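Local atomic coordinates of phosphoribosylaminoimidazole-succinocarboxamide synthase (Pyrococcus horikoshii, PDB entry 3U55), a protein that catalyses the ATP-dependent joining of L-aspartate to the carboxylate of 5-amino-1-(5-phosphoribosyl)imidazole-4-carboxylate, forming SAICAR in de novo purine biosynthesis. Residues Val90-Val95 with Pro115-Tyr120; Glu151-Val156 with Phe174-Gly179. One frame throughout, in Å; residues are numbered along the deposited sequence.

Contact 1: residues Val90-Val95 with Pro115-Tyr120; sequences VVVRNV and PIVELY. With SO4 (sulfate ion), chain B.
Glu118 OE1 is gripped by two donors, Arg93 NH1 from the facing strand and the hydroxyl of Tyr120, which approach from opposite faces of the carboxylate plane. The salt bridge from Arg93 NH1 to Glu118 OE1 spans 3.0 Å on the syn side, the oxygen lying at the guanidinium edge and the two planes turned 54° apart. Tyr120 OH donates at 2.6 Å to the same Glu118 OE1 from above the carboxylate. A bend at chi3 (76°) turns the arginine so that its guanidinium edge meets Glu118 OE1, while Arg93 CD passes the carboxylate. Arg93 NH2 reaches O1 of a sulfate ion also bonded by Ser99 and Arg198. Beneath runs a regular antiparallel ladder of the sheet: Val91 and Arg93 form hydrogen-bonded pairs with Glu118 and Ile116, the bond from Glu118 N to Val91 O measuring 2.8 Å. Replacing Arg93 with alanine would probably leave Glu118 OE1 with the Tyr120 hydroxyl but without its salt bridge, and the sulfate short of one donor. Val91 CG2 lies 3.7 Å from Tyr120 CE2, meeting the ring obliquely. On the opposite face, Val90 CG1 packs on Val117 CG1 at 3.8 Å, while Val90 CG2 and Leu119 CD2 lie alongside.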
loop_
_atom_site.group_PDB
_atom_site.type_symbol
_atom_site.label_atom_id
_atom_site.label_comp_id
_atom_site.label_asym_id
_atom_site.label_seq_id
_atom_site.Cartn_x
_atom_site.Cartn_y
_atom_site.Cartn_z
ATOM N N VAL A 90 -1.679 -3.629 -11.733
ATOM C CA VAL A 90 -1.994 -4.706 -10.793
ATOM C C VAL A 90 -0.868 -5.719 -10.875
ATOM O O VAL A 90 -0.644 -6.326 -11.923
ATOM C CB VAL A 90 -3.355 -5.359 -11.112
ATOM C CG1 VAL A 90 -3.707 -6.453 -10.090
ATOM C CG2 VAL A 90 -4.458 -4.299 -11.147
ATOM N N VAL A 91 -0.145 -5.876 -9.773
ATOM C CA VAL A 91 1.023 -6.751 -9.759
ATOM C C VAL A 91 0.738 -8.018 -8.935
ATOM O O VAL A 91 0.346 -7.927 -7.771
ATOM C CB VAL A 91 2.263 -5.995 -9.213
ATOM C CG1 VAL A 91 3.475 -6.905 -9.194
ATOM C CG2 VAL A 91 2.533 -4.715 -10.042
ATOM N N VAL A 92 0.928 -9.187 -9.542
ATOM C CA VAL A 92 0.792 -10.462 -8.830
ATOM C C VAL A 92 2.185 -11.049 -8.646
ATOM O O VAL A 92 2.955 -11.095 -9.590
ATOM C CB VAL A 92 -0.126 -11.470 -9.582
ATOM C CG1 VAL A 92 -0.314 -12.758 -8.767
ATOM C CG2 VAL A 92 -1.489 -10.866 -9.852
ATOM N N ARG A 93 2.500 -11.498 -7.431
ATOM C CA ARG A 93 3.852 -11.979 -7.120
ATOM C C ARG A 93 3.797 -13.359 -6.449
ATOM O O ARG A 93 3.078 -13.558 -5.464
ATOM C CB ARG A 93 4.603 -10.956 -6.240
ATOM C CG ARG A 93 4.176 -9.474 -6.477
ATOM C CD ARG A 93 5.028 -8.449 -5.693
ATOM N NE ARG A 93 6.315 -8.286 -6.348
ATOM C CZ ARG A 93 6.792 -7.173 -6.896
ATOM N NH1 ARG A 93 6.137 -6.009 -6.857
ATOM N NH2 ARG A 93 7.974 -7.232 -7.474
ATOM N N ASN A 94 4.559 -14.298 -7.012
ATOM C CA ASN A 94 4.669 -15.671 -6.515
ATOM C C ASN A 94 6.001 -15.914 -5.807
ATOM O O ASN A 94 6.093 -16.721 -4.866
ATOM C CB ASN A 94 4.562 -16.645 -7.683
ATOM C CG ASN A 94 3.233 -16.555 -8.396
ATOM O OD1 ASN A 94 2.169 -16.694 -7.776
ATOM N ND2 ASN A 94 3.281 -16.330 -9.703
ATOM N N VAL A 95 7.027 -15.218 -6.284
ATOM C CA VAL A 95 8.386 -15.334 -5.772
ATOM C C VAL A 95 8.875 -13.923 -5.472
ATOM O O VAL A 95 8.547 -12.985 -6.213
ATOM C CB VAL A 95 9.302 -16.014 -6.817
ATOM C CG1 VAL A 95 10.754 -16.040 -6.357
ATOM C CG2 VAL A 95 8.808 -17.422 -7.127
ATOM N N PRO A 115 0.083 -16.207 -3.350
ATOM C CA PRO A 115 0.389 -15.021 -4.154
ATOM C C PRO A 115 0.080 -13.702 -3.433
ATOM O O PRO A 115 -0.880 -13.620 -2.660
ATOM C CB PRO A 115 -0.520 -15.181 -5.376
ATOM C CG PRO A 115 -0.825 -16.639 -5.444
ATOM C CD PRO A 115 -0.901 -17.083 -4.012
ATOM N N ILE A 116 0.910 -12.688 -3.678
ATOM C CA ILE A 116 0.640 -11.319 -3.221
ATOM C C ILE A 116 0.065 -10.526 -4.401
ATOM O O ILE A 116 0.553 -10.642 -5.522
ATOM C CB ILE A 116 1.939 -10.632 -2.703
ATOM C CG1 ILE A 116 2.363 -11.232 -1.359
ATOM C CG2 ILE A 116 1.757 -9.105 -2.582
ATOM C CD1 ILE A 116 3.737 -10.774 -0.871
ATOM N N VAL A 117 -0.974 -9.737 -4.155
ATOM C CA VAL A 117 -1.488 -8.819 -5.187
ATOM C C VAL A 117 -1.293 -7.398 -4.682
ATOM O O VAL A 117 -1.665 -7.079 -3.547
ATOM C CB VAL A 117 -2.987 -9.075 -5.527
ATOM C CG1 VAL A 117 -3.484 -8.111 -6.624
ATOM C CG2 VAL A 117 -3.202 -10.522 -5.964
ATOM N N GLU A 118 -0.675 -6.562 -5.515
ATOM C CA GLU A 118 -0.429 -5.167 -5.174
ATOM C C GLU A 118 -1.104 -4.278 -6.198
ATOM O O GLU A 118 -1.089 -4.573 -7.398
ATOM C CB GLU A 118 1.069 -4.854 -5.141
ATOM C CG GLU A 118 1.841 -5.605 -4.054
ATOM C CD GLU A 118 3.351 -5.528 -4.231
ATOM O OE1 GLU A 118 3.832 -5.041 -5.277
ATOM O OE2 GLU A 118 4.070 -5.985 -3.323
ATOM N N LEU A 119 -1.711 -3.200 -5.714
ATOM C CA LEU A 119 -2.320 -2.206 -6.600
ATOM C C LEU A 119 -1.456 -0.958 -6.614
ATOM O O LEU A 119 -1.041 -0.477 -5.558
ATOM C CB LEU A 119 -3.727 -1.844 -6.114
ATOM C CG LEU A 119 -4.701 -3.012 -5.911
ATOM C CD1 LEU A 119 -5.984 -2.548 -5.220
ATOM C CD2 LEU A 119 -5.020 -3.661 -7.251
ATOM N N TYR A 120 -1.192 -0.447 -7.814
ATOM C CA TYR A 120 -0.439 0.790 -7.990
ATOM C C TYR A 120 -1.286 1.787 -8.750
ATOM O O TYR A 120 -1.934 1.449 -9.738
ATOM C CB TYR A 120 0.890 0.553 -8.713
ATOM C CG TYR A 120 1.851 -0.260 -7.890
ATOM C CD1 TYR A 120 2.767 0.362 -7.039
ATOM C CD2 TYR A 120 1.828 -1.657 -7.938
ATOM C CE1 TYR A 120 3.637 -0.378 -6.257
ATOM C CE2 TYR A 120 2.699 -2.409 -7.163
ATOM C CZ TYR A 120 3.603 -1.762 -6.329
ATOM O OH TYR A 120 4.463 -2.498 -5.554
HETATM S S SO4 B . 8.746 -4.127 -9.356
HETATM O O1 SO4 B . 9.074 -5.267 -8.519
HETATM O O2 SO4 B . 8.856 -4.480 -10.766
HETATM O O3 SO4 B . 7.383 -3.705 -9.030
HETATM O O4 SO4 B . 9.679 -3.040 -9.084
#

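Contact 2: residues Glu151-Val156 with Phe174-Gly179; sequences EIALKV and FKLEFG
Helix 151-156 runs 10.4 Å from strand 174-176 at closest approach, with chain directions 142° apart, a separation bridged by side chains with no hydrogen bond between the segments. Three alternate residues of the strand, Phe174, Leu176 and Phe178, send their side chains toward the helix, which answers with Ile152, Ala153 and Val156. At one end, Ile152 CG2 meets the edge of the Phe178 ring, 3.6 Å from Phe178 CE1, the two side chains sliding past each other in opposite directions. With chi1 at -65°, Ile152 CG1 stands opposite the carbonyl carbon, which leaves CG2 as the branch that meets the ring. In the middle, Ala153 and Leu176 bring the backbones closest, and Leu176 CD1 rests 4.0 Å from Ala153 CA and also touches its CB. Such helix-on-sheet layering belongs to the SAICAR synthetase-like fold, here with helix 143-165 on one face of the antiparallel sheet containing strand 169-180; Val92 of the adjacent strand touches both Ala153 and Phe174. At the other end, Phe174 has CG between its backbone N and carbonyl carbon (chi1 61°), which directs the ring at the helix. Phe174 CZ then brings the ring edge within 3.8 Å of Ala153 O, a carbon-to-oxygen approach in the ring plane. Val156 CG1 reaches the same ring obliquely, 3.8 Å from Phe174 CE1, and spans to Leu176 CD1 at 4.2 Å.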
loop_
_atom_site.group_PDB
_atom_site.type_symbol
_atom_site.label_atom_id
_atom_site.label_comp_id
_atom_site.label_asym_id
_atom_site.label_seq_id
_atom_site.Cartn_x
_atom_site.Cartn_y
_atom_site.Cartn_z
ATOM N N GLU A 151 -9.596 -10.970 -8.377
ATOM C CA GLU A 151 -10.050 -12.318 -8.720
ATOM C C GLU A 151 -9.559 -12.720 -10.111
ATOM O O GLU A 151 -8.999 -13.813 -10.292
ATOM C CB GLU A 151 -11.584 -12.383 -8.628
ATOM C CG GLU A 151 -12.192 -13.730 -8.946
ATOM C CD GLU A 151 -13.708 -13.722 -8.801
ATOM O OE1 GLU A 151 -14.256 -14.721 -8.299
ATOM O OE2 GLU A 151 -14.349 -12.710 -9.168
ATOM N N ILE A 152 -9.734 -11.821 -11.083
ATOM C CA ILE A 152 -9.235 -12.038 -12.437
ATOM C C ILE A 152 -7.707 -12.220 -12.417
ATOM O O ILE A 152 -7.189 -13.189 -12.968
ATOM C CB ILE A 152 -9.618 -10.879 -13.403
ATOM C CG1 ILE A 152 -11.140 -10.799 -13.595
ATOM C CG2 ILE A 152 -8.946 -11.073 -14.759
ATOM C CD1 ILE A 152 -11.619 -9.449 -14.199
ATOM N N ALA A 153 -7.004 -11.298 -11.760
ATOM C CA ALA A 153 -5.543 -11.347 -11.690
ATOM C C ALA A 153 -5.033 -12.656 -11.091
ATOM O O ALA A 153 -4.061 -13.233 -11.588
ATOM C CB ALA A 153 -5.005 -10.153 -10.895
ATOM N N LEU A 154 -5.686 -13.121 -10.026
ATOM C CA LEU A 154 -5.299 -14.382 -9.391
ATOM C C LEU A 154 -5.577 -15.602 -10.267
ATOM O O LEU A 154 -4.801 -16.557 -10.254
ATOM C CB LEU A 154 -5.960 -14.530 -8.013
ATOM C CG LEU A 154 -5.373 -13.641 -6.913
ATOM C CD1 LEU A 154 -6.228 -13.711 -5.655
ATOM C CD2 LEU A 154 -3.919 -14.011 -6.601
ATOM N N LYS A 155 -6.682 -15.578 -11.017
ATOM C CA LYS A 155 -6.961 -16.652 -11.979
ATOM C C LYS A 155 -5.931 -16.656 -13.117
ATOM O O LYS A 155 -5.372 -17.707 -13.454
ATOM C CB LYS A 155 -8.395 -16.557 -12.522
ATOM C CG LYS A 155 -8.709 -17.606 -13.583
ATOM C CD LYS A 155 -10.176 -17.635 -13.971
ATOM C CE LYS A 155 -10.359 -18.561 -15.176
ATOM N NZ LYS A 155 -11.781 -18.625 -15.625
ATOM N N VAL A 156 -5.680 -15.479 -13.693
ATOM C CA VAL A 156 -4.623 -15.294 -14.697
ATOM C C VAL A 156 -3.304 -15.865 -14.190
ATOM O O VAL A 156 -2.611 -16.597 -14.911
ATOM C CB VAL A 156 -4.443 -13.798 -15.067
ATOM C CG1 VAL A 156 -3.168 -13.576 -15.901
ATOM C CG2 VAL A 156 -5.690 -13.278 -15.814
ATOM N N PHE A 174 4.164 -10.592 -12.315
ATOM C CA PHE A 174 3.740 -9.935 -13.557
ATOM C C PHE A 174 2.836 -8.753 -13.252
ATOM O O PHE A 174 2.262 -8.665 -12.161
ATOM C CB PHE A 174 3.061 -10.919 -14.537
ATOM C CG PHE A 174 1.811 -11.551 -14.001
ATOM C CD1 PHE A 174 0.564 -11.038 -14.335
ATOM C CD2 PHE A 174 1.877 -12.658 -13.158
ATOM C CE1 PHE A 174 -0.608 -11.612 -13.842
ATOM C CE2 PHE A 174 0.706 -13.250 -12.662
ATOM C CZ PHE A 174 -0.543 -12.716 -13.001
ATOM N N LYS A 175 2.727 -7.849 -14.220
ATOM C CA LYS A 175 1.943 -6.629 -14.073
ATOM C C LYS A 175 0.820 -6.595 -15.103
ATOM O O LYS A 175 1.060 -6.797 -16.301
ATOM C CB LYS A 175 2.850 -5.411 -14.235
ATOM C CG LYS A 175 2.185 -4.081 -13.917
ATOM N N LEU A 176 -0.398 -6.349 -14.626
ATOM C CA LEU A 176 -1.567 -6.226 -15.496
ATOM C C LEU A 176 -2.199 -4.842 -15.440
ATOM O O LEU A 176 -2.070 -4.119 -14.448
ATOM C CB LEU A 176 -2.640 -7.251 -15.117
ATOM C CG LEU A 176 -2.314 -8.748 -15.121
ATOM C CD1 LEU A 176 -3.545 -9.529 -14.669
ATOM C CD2 LEU A 176 -1.817 -9.254 -16.475
ATOM N N GLU A 177 -2.897 -4.491 -16.514
ATOM C CA GLU A 177 -3.786 -3.332 -16.516
ATOM C C GLU A 177 -5.156 -3.802 -16.989
ATOM O O GLU A 177 -5.266 -4.819 -17.664
ATOM C CB GLU A 177 -3.238 -2.218 -17.415
ATOM C CG GLU A 177 -1.825 -1.765 -17.035
ATOM C CD GLU A 177 -1.401 -0.469 -17.713
ATOM O OE1 GLU A 177 -2.242 0.182 -18.368
ATOM O OE2 GLU A 177 -0.220 -0.098 -17.573
ATOM N N PHE A 178 -6.190 -3.061 -16.608
ATOM C CA PHE A 178 -7.571 -3.416 -16.892
ATOM C C PHE A 178 -8.346 -2.178 -17.299
ATOM O O PHE A 178 -7.979 -1.051 -16.947
ATOM C CB PHE A 178 -8.251 -3.977 -15.644
ATOM C CG PHE A 178 -7.716 -5.312 -15.189
ATOM C CD1 PHE A 178 -8.303 -6.495 -15.624
ATOM C CD2 PHE A 178 -6.646 -5.375 -14.298
ATOM C CE1 PHE A 178 -7.825 -7.729 -15.193
ATOM C CE2 PHE A 178 -6.159 -6.602 -13.859
ATOM C CZ PHE A 178 -6.753 -7.782 -14.308
ATOM N N GLY A 179 -9.439 -2.406 -18.011
ATOM C CA GLY A 179 -10.390 -1.351 -18.329
ATOM C C GLY A 179 -11.787 -1.940 -18.341
ATOM O O GLY A 179 -11.966 -3.157 -18.211
#

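In the fold
Contacts 1 and 2 share one sheet, their centres about 9 Å apart, because strand 84-93 pairs with 111-121 along one edge and with 169-180 along the other. Backbones join directly: Val90 O lies 2.7 Å from Leu176 N, and Val92 N lies 3.0 Å from Phe174 O, both probable hydrogen bonds. The helix of contact 2 also reaches strand 111-121 of contact 1, with Leu154 CD2 3.6 Å from Val117 CG2. Val90, Val92 and Val117 face the helix; the other face carries Val91 and Ile116 beside Arg93 and Glu118, whose ends, with the Tyr120 hydroxyl, make a polar cluster. The nearby sulfate and acetate probably come from the crystallisation liquor; the sulfate is consistent with a substrate phosphate site.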